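Local coordinates for protein formyltransferase (Francisella tularensis subsp. tularensis, PDB 4NV1) that belongs to the formyltransferase family and holds dTDP-4-amino-4,6-dideoxyglucose in a pocket lined by loops and helices of the chain, at residues Y33-S36 with F37-T41; G96-P99 with Y100-W104; P106-F109 with S110-K114. All blocks are in the same frame, centred on the assembly; numbering follows the deposited sequence.

In the fold
From the N terminus, contact 1 comes first, turning the chain as it leaves strand 29-35 of the mixed sheet for the loop before helix 44-48. Contact 2 follows strand 89-94 of the same sheet and tightens the loop that leads into strand 102-103; contact 3 is the helix that comes directly after that strand. The three lie in series, with neither nesting nor crossing. Contacts 1 and 3 stand on opposite sides of the chain's centre, centres about 28 Å apart. Contacts 2 and 3, centres about 10 Å apart, touch where Asn101 probably hydrogen-bonds Ser110 and Asn113 of helix 106-113, and both reach the bound dTDP-4-amino-4,6-dideoxyglucose, through Trp104 and Gln107.

Contact 1. Residues Y33-S36 with F37-T41; sequences YFCS and FKSQT
Ser36 meets Lys38 and Ser39 in a local turn contact where the chain runs out of strand 29-35, leaving the parallel part of the mixed sheet for the loop before helix 44-48. Both oxygens of Ser36 receive the returning backbone. Its carbonyl O takes a weak bond from Ser39 N, three residues on, although the position of that nitrogen is less certain than the rest of the turn. Its hydroxyl OG takes a second weak bond, 3.2 Å from Lys38 N with an N-H...O angle of 126°, the two-residue reach of an ST turn. That reach depends on a skewed first torsion in Ser36 (chi1 143°), which swings OG forward over the following peptide. Next to OG, the CB of Lys38 approaches to 3.7 Å, while the extended remainder of the lysine chain leads away from the turn.

Ser39 sets its CB against the carbonyl O of Ser36, and Cys35 CB lies 4.4 Å from Ser39 OG. A further backbone bond, from Gln40 N to Phe37 O at 2.9 Å, continues the bend. Beyond it the amide NE2 of Gln40 lies at the edge of the Phe37 ring, in its plane. The turn is tied to its surroundings by Ser36 N, which bonds Asp11 OD1, and by Phe37, which rests on Pro54. The geometry is consistent with an ST turn leading into two overlapping beta turns at the C-terminal side of a parallel strand, where Rossmann-like folds usually place their ligands; the Ser36 side chain lies about 8 Å from the bound dTDP-4-amino-4,6-dideoxyglucose.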
loop_
_atom_site.group_PDB
_atom_site.type_symbol
_atom_site.label_atom_id
_atom_site.label_comp_id
_atom_site.label_asym_id
_atom_site.label_seq_id
_atom_site.Cartn_x
_atom_site.Cartn_y
_atom_site.Cartn_z
ATOM N N TYR A 33 -35.209 13.956 -10.135
ATOM C CA TYR A 33 -33.937 13.261 -10.146
ATOM C C TYR A 33 -34.141 11.808 -10.503
ATOM O O TYR A 33 -34.969 11.109 -9.900
ATOM C CB TYR A 33 -33.289 13.337 -8.762
ATOM C CG TYR A 33 -32.884 14.697 -8.303
ATOM C CD1 TYR A 33 -33.732 15.466 -7.541
ATOM C CD2 TYR A 33 -31.619 15.231 -8.609
ATOM C CE1 TYR A 33 -33.383 16.731 -7.101
ATOM C CE2 TYR A 33 -31.268 16.493 -8.148
ATOM C CZ TYR A 33 -32.144 17.260 -7.412
ATOM O OH TYR A 33 -31.815 18.556 -6.987
ATOM N N PHE A 34 -33.343 11.325 -11.438
ATOM C CA PHE A 34 -33.317 9.928 -11.810
ATOM C C PHE A 34 -31.922 9.351 -11.641
ATOM O O PHE A 34 -30.889 10.023 -11.724
ATOM C CB PHE A 34 -33.680 9.755 -13.273
ATOM C CG PHE A 34 -34.980 10.395 -13.650
ATOM C CD1 PHE A 34 -35.016 11.690 -14.158
ATOM C CD2 PHE A 34 -36.182 9.685 -13.535
ATOM C CE1 PHE A 34 -36.222 12.289 -14.540
ATOM C CE2 PHE A 34 -37.387 10.273 -13.941
ATOM C CZ PHE A 34 -37.400 11.584 -14.446
ATOM N N CYS A 35 -31.931 8.044 -11.474
ATOM C CA CYS A 35 -30.740 7.234 -11.345
ATOM C C CYS A 35 -30.943 5.989 -12.187
ATOM O O CYS A 35 -31.897 5.896 -12.955
ATOM C CB CYS A 35 -30.570 6.876 -9.883
ATOM S SG CYS A 35 -31.784 5.688 -9.274
ATOM N N SER A 36 -30.029 5.037 -12.093
ATOM C CA SER A 36 -30.138 3.856 -12.931
ATOM C C SER A 36 -30.642 2.667 -12.094
ATOM O O SER A 36 -30.742 2.728 -10.850
ATOM C CB SER A 36 -28.811 3.565 -13.642
ATOM O OG SER A 36 -28.574 2.171 -13.741
ATOM N N PHE A 37 -30.990 1.611 -12.817
ATOM C CA PHE A 37 -31.614 0.416 -12.230
ATOM C C PHE A 37 -30.545 -0.359 -11.485
ATOM O O PHE A 37 -30.773 -0.729 -10.326
ATOM C CB PHE A 37 -32.371 -0.425 -13.275
ATOM C CG PHE A 37 -33.789 0.049 -13.518
ATOM C CD1 PHE A 37 -34.743 -0.026 -12.509
ATOM C CD2 PHE A 37 -34.172 0.577 -14.749
ATOM C CE1 PHE A 37 -36.049 0.391 -12.717
ATOM C CE2 PHE A 37 -35.467 1.016 -14.964
ATOM C CZ PHE A 37 -36.411 0.914 -13.948
ATOM N N LYS A 38 -29.358 -0.459 -12.092
ATOM C CA LYS A 38 -28.166 -1.028 -11.439
ATOM C C LYS A 38 -27.915 -0.412 -10.063
ATOM O O LYS A 38 -27.124 -0.917 -9.255
ATOM C CB LYS A 38 -26.941 -0.856 -12.326
ATOM C CG LYS A 38 -27.175 -1.431 -13.704
ATOM C CD LYS A 38 -25.921 -1.771 -14.481
ATOM C CE LYS A 38 -26.302 -2.567 -15.724
ATOM N NZ LYS A 38 -25.179 -2.829 -16.670
ATOM N N SER A 39 -28.658 0.651 -9.779
ATOM C CA SER A 39 -28.357 1.514 -8.669
ATOM C C SER A 39 -29.432 1.412 -7.572
ATOM O O SER A 39 -29.393 2.183 -6.605
ATOM C CB SER A 39 -28.145 2.937 -9.237
ATOM O OG SER A 39 -27.835 3.896 -8.237
ATOM N N GLN A 40 -30.334 0.428 -7.676
ATOM C CA GLN A 40 -31.510 0.300 -6.780
ATOM C C GLN A 40 -31.180 0.219 -5.275
ATOM O O GLN A 40 -31.924 0.688 -4.401
ATOM C CB GLN A 40 -32.309 -0.937 -7.199
ATOM C CG GLN A 40 -33.735 -1.010 -6.651
ATOM C CD GLN A 40 -34.840 -0.676 -7.655
ATOM O OE1 GLN A 40 -35.840 -0.026 -7.303
ATOM N NE2 GLN A 40 -34.678 -1.130 -8.902
ATOM N N THR A 41 -30.033 -0.384 -4.975
ATOM C CA THR A 41 -29.618 -0.607 -3.592
ATOM C C THR A 41 -28.814 0.569 -3.052
ATOM O O THR A 41 -29.085 1.037 -1.943
ATOM C CB THR A 41 -28.767 -1.896 -3.442
ATOM O OG1 THR A 41 -29.282 -2.931 -4.299
ATOM C CG2 THR A 41 -28.719 -2.353 -1.965
#

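Contact 2. Residues G96-P99 with Y100-W104; sequences GLNP and YNRGW. With 0FX (dTDP-4-amino-4,6-dideoxyglucose), chain I.
Pro99 and Tyr100 lie side by side and point the same way, with the CD of the proline over one face of the tyrosine ring, 4.0 Å above its plane and displaced toward the rim. The ring reaches this place with CG anti to the carbonyl carbon (chi1 -47°). The edge of the same ring faces back to Leu97, whose carbonyl O sits near the ring plane, 3.4 Å from Tyr100 CD1. That oxygen also accepts Tyr100 N at 2.9 Å. With the cis peptide before Pro99, this bond defines a type VI turn.

Arg102 runs alongside Pro99: its CD comes 3.2 Å from Pro99 O, and its CG lies near Asn98 ND2. There the amide and guanidinium planes stand 86° apart, and the guanidinium itself bonds the carbonyls of Asp129 and Ile128. Two waters fasten Tyr100 O, one shared with Leu97 N and the other, through a weak bond, with Asn98 ND2. At the end of the stretch the poorly ordered Trp104 presents a ring face to the ligand amine N4A, 3.4 Å from CZ2.

In this buried cis-proline turn the direct bond and the two waters thus engage Leu97 O, Leu97 N and Tyr100 O, and Pro99 shields one face of the tyrosine ring, while Thr120 and Gln136 bond the backbone of Gly96 and Asn98 from outside. Trp104, for all its poor order, may offer the sugar amine an aromatic surface.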
loop_
_atom_site.group_PDB
_atom_site.type_symbol
_atom_site.label_atom_id
_atom_site.label_comp_id
_atom_site.label_asym_id
_atom_site.label_seq_id
_atom_site.Cartn_x
_atom_site.Cartn_y
_atom_site.Cartn_z
ATOM N N GLY A 96 -13.410 14.741 -16.109
ATOM C CA GLY A 96 -12.113 14.934 -16.782
ATOM C C GLY A 96 -12.024 16.250 -17.562
ATOM O O GLY A 96 -12.987 17.003 -17.585
ATOM N N LEU A 97 -10.848 16.582 -18.087
ATOM C CA LEU A 97 -10.645 17.866 -18.784
ATOM C C LEU A 97 -10.717 17.586 -20.270
ATOM O O LEU A 97 -9.718 17.291 -20.894
ATOM C CB LEU A 97 -9.283 18.472 -18.452
ATOM C CG LEU A 97 -9.084 19.973 -18.696
ATOM C CD1 LEU A 97 -9.675 20.877 -17.648
ATOM C CD2 LEU A 97 -7.618 20.315 -18.707
ATOM N N ASN A 98 -11.895 17.714 -20.855
ATOM C CA ASN A 98 -12.027 17.560 -22.305
ATOM C C ASN A 98 -11.083 18.498 -23.081
ATOM O O ASN A 98 -10.877 19.624 -22.665
ATOM C CB ASN A 98 -13.449 17.922 -22.715
ATOM C CG ASN A 98 -14.499 16.892 -22.273
ATOM O OD1 ASN A 98 -15.692 17.035 -22.583
ATOM N ND2 ASN A 98 -14.063 15.838 -21.593
ATOM N N PRO A 99 -10.496 18.036 -24.189
ATOM C CA PRO A 99 -10.814 16.771 -24.790
ATOM C C PRO A 99 -9.831 15.650 -24.417
ATOM O O PRO A 99 -9.713 14.712 -25.195
ATOM C CB PRO A 99 -10.576 17.054 -26.252
ATOM C CG PRO A 99 -9.374 17.970 -26.223
ATOM C CD PRO A 99 -9.714 18.892 -25.093
ATOM N N TYR A 100 -9.071 15.785 -23.331
ATOM C CA TYR A 100 -8.050 14.776 -22.932
ATOM C C TYR A 100 -8.585 13.596 -22.084
ATOM O O TYR A 100 -9.267 13.802 -21.099
ATOM C CB TYR A 100 -6.897 15.435 -22.207
ATOM C CG TYR A 100 -6.331 16.696 -22.858
ATOM C CD1 TYR A 100 -6.722 17.925 -22.369
ATOM C CD2 TYR A 100 -5.399 16.668 -23.892
ATOM C CE1 TYR A 100 -6.253 19.096 -22.909
ATOM C CE2 TYR A 100 -4.897 17.860 -24.467
ATOM C CZ TYR A 100 -5.309 19.070 -23.947
ATOM O OH TYR A 100 -4.923 20.322 -24.428
ATOM N N ASN A 101 -8.319 12.390 -22.546
ATOM C CA ASN A 101 -8.604 11.116 -21.846
ATOM C C ASN A 101 -10.097 11.016 -21.666
ATOM O O ASN A 101 -10.593 10.932 -20.562
ATOM C CB ASN A 101 -7.862 11.022 -20.514
ATOM C CG ASN A 101 -6.395 10.744 -20.718
ATOM O OD1 ASN A 101 -6.030 9.996 -21.625
ATOM N ND2 ASN A 101 -5.550 11.320 -19.871
ATOM N N ARG A 102 -10.796 11.252 -22.771
ATOM C CA ARG A 102 -12.231 11.106 -22.829
ATOM C C ARG A 102 -12.477 9.620 -22.620
ATOM O O ARG A 102 -11.634 8.769 -22.936
ATOM C CB ARG A 102 -12.794 11.609 -24.180
ATOM C CG ARG A 102 -12.663 13.126 -24.236
ATOM C CD ARG A 102 -12.694 13.724 -25.632
ATOM N NE ARG A 102 -13.768 13.122 -26.393
ATOM C CZ ARG A 102 -13.610 12.351 -27.463
ATOM N NH1 ARG A 102 -12.397 12.134 -27.962
ATOM N NH2 ARG A 102 -14.695 11.835 -28.039
ATOM N N GLY A 103 -13.643 9.292 -22.090
ATOM C CA GLY A 103 -13.928 7.864 -21.915
ATOM C C GLY A 103 -13.695 7.419 -20.491
ATOM O O GLY A 103 -13.962 8.157 -19.549
ATOM N N TRP A 104 -13.187 6.219 -20.343
ATOM C CA TRP A 104 -13.113 5.605 -19.007
ATOM C C TRP A 104 -11.914 5.976 -18.098
ATOM O O TRP A 104 -10.762 5.947 -18.529
ATOM C CB TRP A 104 -13.254 4.079 -19.143
ATOM C CG TRP A 104 -14.706 3.748 -19.188
ATOM C CD1 TRP A 104 -15.558 3.904 -20.247
ATOM C CD2 TRP A 104 -15.502 3.310 -18.090
ATOM N NE1 TRP A 104 -16.831 3.551 -19.876
ATOM C CE2 TRP A 104 -16.821 3.182 -18.556
ATOM C CE3 TRP A 104 -15.224 2.997 -16.754
ATOM C CZ2 TRP A 104 -17.860 2.741 -17.734
ATOM C CZ3 TRP A 104 -16.262 2.574 -15.937
ATOM C CH2 TRP A 104 -17.562 2.449 -16.431
HETATM O O4P 0FX I . -17.811 7.893 -11.507
HETATM P P2 0FX I . -18.910 7.110 -10.744
HETATM O O3P 0FX I . -19.515 7.457 -9.400
HETATM O O1G 0FX I . -19.746 6.169 -11.716
HETATM C C1G 0FX I . -20.627 6.706 -12.674
HETATM C C2G 0FX I . -21.057 5.428 -13.376
HETATM O O2G 0FX I . -21.304 4.370 -12.444
HETATM C C3G 0FX I . -20.008 4.953 -14.362
HETATM O O3G 0FX I . -20.683 3.878 -15.049
HETATM C C4G 0FX I . -19.597 6.143 -15.252
HETATM N N4A 0FX I . -18.663 5.767 -16.303
HETATM C C5G 0FX I . -19.022 7.316 -14.449
HETATM C C6G 0FX I . -18.682 8.498 -15.348
HETATM O O5G 0FX I . -20.019 7.705 -13.502
HETATM O OPP 0FX I . -18.487 5.803 -9.934
HETATM P P 0FX I . -17.550 4.559 -10.213
HETATM O O1P 0FX I . -18.090 3.510 -11.163
HETATM O O2P 0FX I . -17.268 4.419 -8.722
HETATM O O5 0FX I . -16.097 5.059 -10.704
HETATM C C5 0FX I . -15.413 6.007 -9.876
HETATM C C4 0FX I . -13.915 5.759 -9.853
HETATM O O4 0FX I . -13.641 4.616 -9.063
HETATM C C3 0FX I . -13.266 5.479 -11.174
HETATM O O3 0FX I . -12.739 6.661 -11.796
HETATM C C2 0FX I . -12.043 4.645 -10.791
HETATM C C1 0FX I . -12.533 3.894 -9.552
HETATM N N11 0FX I . -12.803 2.496 -9.900
HETATM C C61 0FX I . -14.042 2.131 -10.295
HETATM C C51 0FX I . -14.294 0.821 -10.641
HETATM C C5A 0FX I . -15.622 0.292 -11.145
HETATM C C21 0FX I . -11.806 1.592 -9.811
HETATM O O21 0FX I . -10.572 1.917 -9.377
HETATM N N31 0FX I . -12.003 0.296 -10.079
HETATM C C41 0FX I . -13.244 -0.051 -10.483
HETATM O O41 0FX I . -13.525 -1.302 -10.827
HETATM O O HOH W 1 -8.510 14.579 -18.684
HETATM O O HOH W 2 -12.140 14.210 -20.652
#

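Contact 3. Residues P106-F109 with S110-K114. With 0FX (dTDP-4-amino-4,6-dideoxyglucose), chain I.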
loop_
_atom_site.group_PDB
_atom_site.type_symbol
_atom_site.label_atom_id
_atom_site.label_comp_id
_atom_site.label_asym_id
_atom_site.label_seq_id
_atom_site.Cartn_x
_atom_site.Cartn_y
_atom_site.Cartn_z
ATOM N N PRO A 106 -10.569 8.704 -16.595
ATOM C CA PRO A 106 -9.686 9.787 -17.067
ATOM C C PRO A 106 -8.542 10.016 -16.141
ATOM O O PRO A 106 -7.398 10.071 -16.612
ATOM C CB PRO A 106 -10.594 11.006 -17.167
ATOM C CG PRO A 106 -11.877 10.621 -16.464
ATOM C CD PRO A 106 -11.981 9.140 -16.493
ATOM N N GLN A 107 -8.801 10.069 -14.835
ATOM C CA GLN A 107 -7.711 10.314 -13.904
ATOM C C GLN A 107 -6.664 9.176 -13.866
ATOM O O GLN A 107 -5.458 9.431 -13.764
ATOM C CB GLN A 107 -8.150 10.767 -12.496
ATOM C CG GLN A 107 -8.545 9.645 -11.534
ATOM C CD GLN A 107 -9.805 8.992 -11.944
ATOM O OE1 GLN A 107 -10.499 9.476 -12.847
ATOM N NE2 GLN A 107 -10.183 7.917 -11.245
ATOM N N VAL A 108 -7.099 7.933 -14.042
ATOM C CA VAL A 108 -6.148 6.844 -14.104
ATOM C C VAL A 108 -5.212 7.064 -15.276
ATOM O O VAL A 108 -3.984 7.087 -15.116
ATOM C CB VAL A 108 -6.814 5.483 -14.214
ATOM C CG1 VAL A 108 -5.755 4.413 -14.359
ATOM C CG2 VAL A 108 -7.696 5.193 -13.009
ATOM N N PHE A 109 -5.782 7.235 -16.447
ATOM C CA PHE A 109 -4.990 7.482 -17.664
ATOM C C PHE A 109 -4.123 8.734 -17.520
ATOM O O PHE A 109 -3.031 8.735 -18.021
ATOM C CB PHE A 109 -5.904 7.544 -18.913
ATOM C CG PHE A 109 -6.356 6.202 -19.350
ATOM C CD1 PHE A 109 -7.507 5.654 -18.847
ATOM C CD2 PHE A 109 -5.575 5.461 -20.208
ATOM C CE1 PHE A 109 -7.862 4.370 -19.194
ATOM C CE2 PHE A 109 -5.900 4.180 -20.524
ATOM C CZ PHE A 109 -7.091 3.658 -20.058
ATOM N N SER A 110 -4.546 9.760 -16.799
ATOM C CA SER A 110 -3.742 10.964 -16.688
ATOM C C SER A 110 -2.532 10.708 -15.821
ATOM O O SER A 110 -1.426 11.203 -16.106
ATOM C CB SER A 110 -4.520 12.228 -16.233
ATOM O OG SER A 110 -5.323 12.866 -17.228
ATOM N N ILE A 111 -2.684 9.870 -14.807
ATOM C CA ILE A 111 -1.571 9.641 -13.897
ATOM C C ILE A 111 -0.476 8.949 -14.653
ATOM O O ILE A 111 0.738 9.185 -14.438
ATOM C CB ILE A 111 -2.007 8.847 -12.614
ATOM C CG1 ILE A 111 -2.756 9.737 -11.627
ATOM C CG2 ILE A 111 -0.754 8.388 -11.878
ATOM C CD1 ILE A 111 -3.602 8.979 -10.606
ATOM N N ILE A 112 -0.893 8.064 -15.532
ATOM C CA ILE A 112 0.045 7.373 -16.397
ATOM C C ILE A 112 0.596 8.129 -17.595
ATOM O O ILE A 112 1.814 8.134 -17.810
ATOM C CB ILE A 112 -0.555 6.045 -16.883
ATOM C CG1 ILE A 112 -0.776 5.117 -15.668
ATOM C CG2 ILE A 112 0.318 5.401 -17.969
ATOM C CD1 ILE A 112 -1.758 3.968 -15.922
ATOM N N ASN A 113 -0.289 8.687 -18.413
ATOM C CA ASN A 113 0.135 9.305 -19.657
ATOM C C ASN A 113 0.391 10.783 -19.613
ATOM O O ASN A 113 0.766 11.324 -20.585
ATOM C CB ASN A 113 -0.815 8.905 -20.779
ATOM C CG ASN A 113 -2.184 9.565 -20.705
ATOM O OD1 ASN A 113 -2.372 10.656 -20.183
ATOM N ND2 ASN A 113 -3.147 8.891 -21.289
ATOM N N LYS A 114 0.231 11.427 -18.472
ATOM C CA LYS A 114 0.447 12.823 -18.222
ATOM C C LYS A 114 -0.354 13.848 -19.001
ATOM O O LYS A 114 -0.084 15.005 -18.791
ATOM C CB LYS A 114 1.932 13.234 -18.259
ATOM C CG LYS A 114 2.870 12.157 -17.753
ATOM C CD LYS A 114 2.532 11.858 -16.293
ATOM C CE LYS A 114 3.467 10.831 -15.678
ATOM N NZ LYS A 114 3.135 10.831 -14.210
HETATM O O4P 0FX I . -17.811 7.893 -11.507
HETATM P P2 0FX I . -18.910 7.110 -10.744
HETATM O O3P 0FX I . -19.515 7.457 -9.400
HETATM O O1G 0FX I . -19.746 6.169 -11.716
HETATM C C1G 0FX I . -20.627 6.706 -12.674
HETATM C C2G 0FX I . -21.057 5.428 -13.376
HETATM O O2G 0FX I . -21.304 4.370 -12.444
HETATM C C3G 0FX I . -20.008 4.953 -14.362
HETATM O O3G 0FX I . -20.683 3.878 -15.049
HETATM C C4G 0FX I . -19.597 6.143 -15.252
HETATM N N4A 0FX I . -18.663 5.767 -16.303
HETATM C C5G 0FX I . -19.022 7.316 -14.449
HETATM C C6G 0FX I . -18.682 8.498 -15.348
HETATM O O5G 0FX I . -20.019 7.705 -13.502
HETATM O OPP 0FX I . -18.487 5.803 -9.934
HETATM P P 0FX I . -17.550 4.559 -10.213
HETATM O O1P 0FX I . -18.090 3.510 -11.163
HETATM O O2P 0FX I . -17.268 4.419 -8.722
HETATM O O5 0FX I . -16.097 5.059 -10.704
HETATM C C5 0FX I . -15.413 6.007 -9.876
HETATM C C4 0FX I . -13.915 5.759 -9.853
HETATM O O4 0FX I . -13.641 4.616 -9.063
HETATM C C3 0FX I . -13.266 5.479 -11.174
HETATM O O3 0FX I . -12.739 6.661 -11.796
HETATM C C2 0FX I . -12.043 4.645 -10.791
HETATM C C1 0FX I . -12.533 3.894 -9.552
HETATM N N11 0FX I . -12.803 2.496 -9.900
HETATM C C61 0FX I . -14.042 2.131 -10.295
HETATM C C51 0FX I . -14.294 0.821 -10.641
HETATM C C5A 0FX I . -15.622 0.292 -11.145
HETATM C C21 0FX I . -11.806 1.592 -9.811
HETATM O O21 0FX I . -10.572 1.917 -9.377
HETATM N N31 0FX I . -12.003 0.296 -10.079
HETATM C C41 0FX I . -13.244 -0.051 -10.483
HETATM O O41 0FX I . -13.525 -1.302 -10.827
#
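Asn113 N gives Phe109 O a straight backbone bond, 2.8 Å long with an N-H...O angle of 170°. Ser110, Ile111 and Ile112 continue the i to i+4 pattern, less straight, to the carbonyls of Pro106, Gln107 and Val108. Straighter still is the link to the bound dTDP-4-amino-4,6-dideoxyglucose, where Gln107 NE2 donates to O3 at 2.9 Å and 178°. To deliver this amide, CG of Gln107 sits between backbone N and carbonyl carbon (chi1 83°) and the chain bends at chi2; the same NE2 bonds Ser147 OG, which would help fix the amide's rotation.

Where the helix ends, Lys114 takes a positive phi and its NZ folds back to Ile111 O, 2.9 Å away, while also forming a salt bridge with Asp210. Asn113 turns its amide back over the last turn: OD1 accepts Leu115 N, and ND2, at the edge of the Phe109 ring and 3.9 Å from Phe109 CB, bonds Asn101 OD1. Ser110 OG likewise bonds Leu115 O and Asn101 ND2.

The apolar contact between the segments is light, with Val108 CG1 lying 4.3 Å from Ile112 CD1. Both side chains turn to Met194 and Ala214, where helices 188-195 and 205-214 pack on this one. The arrangement is a short alpha-helix ended by a residue in the left-handed helical conformation, its first turn lending a glutamine to the ligand pocket.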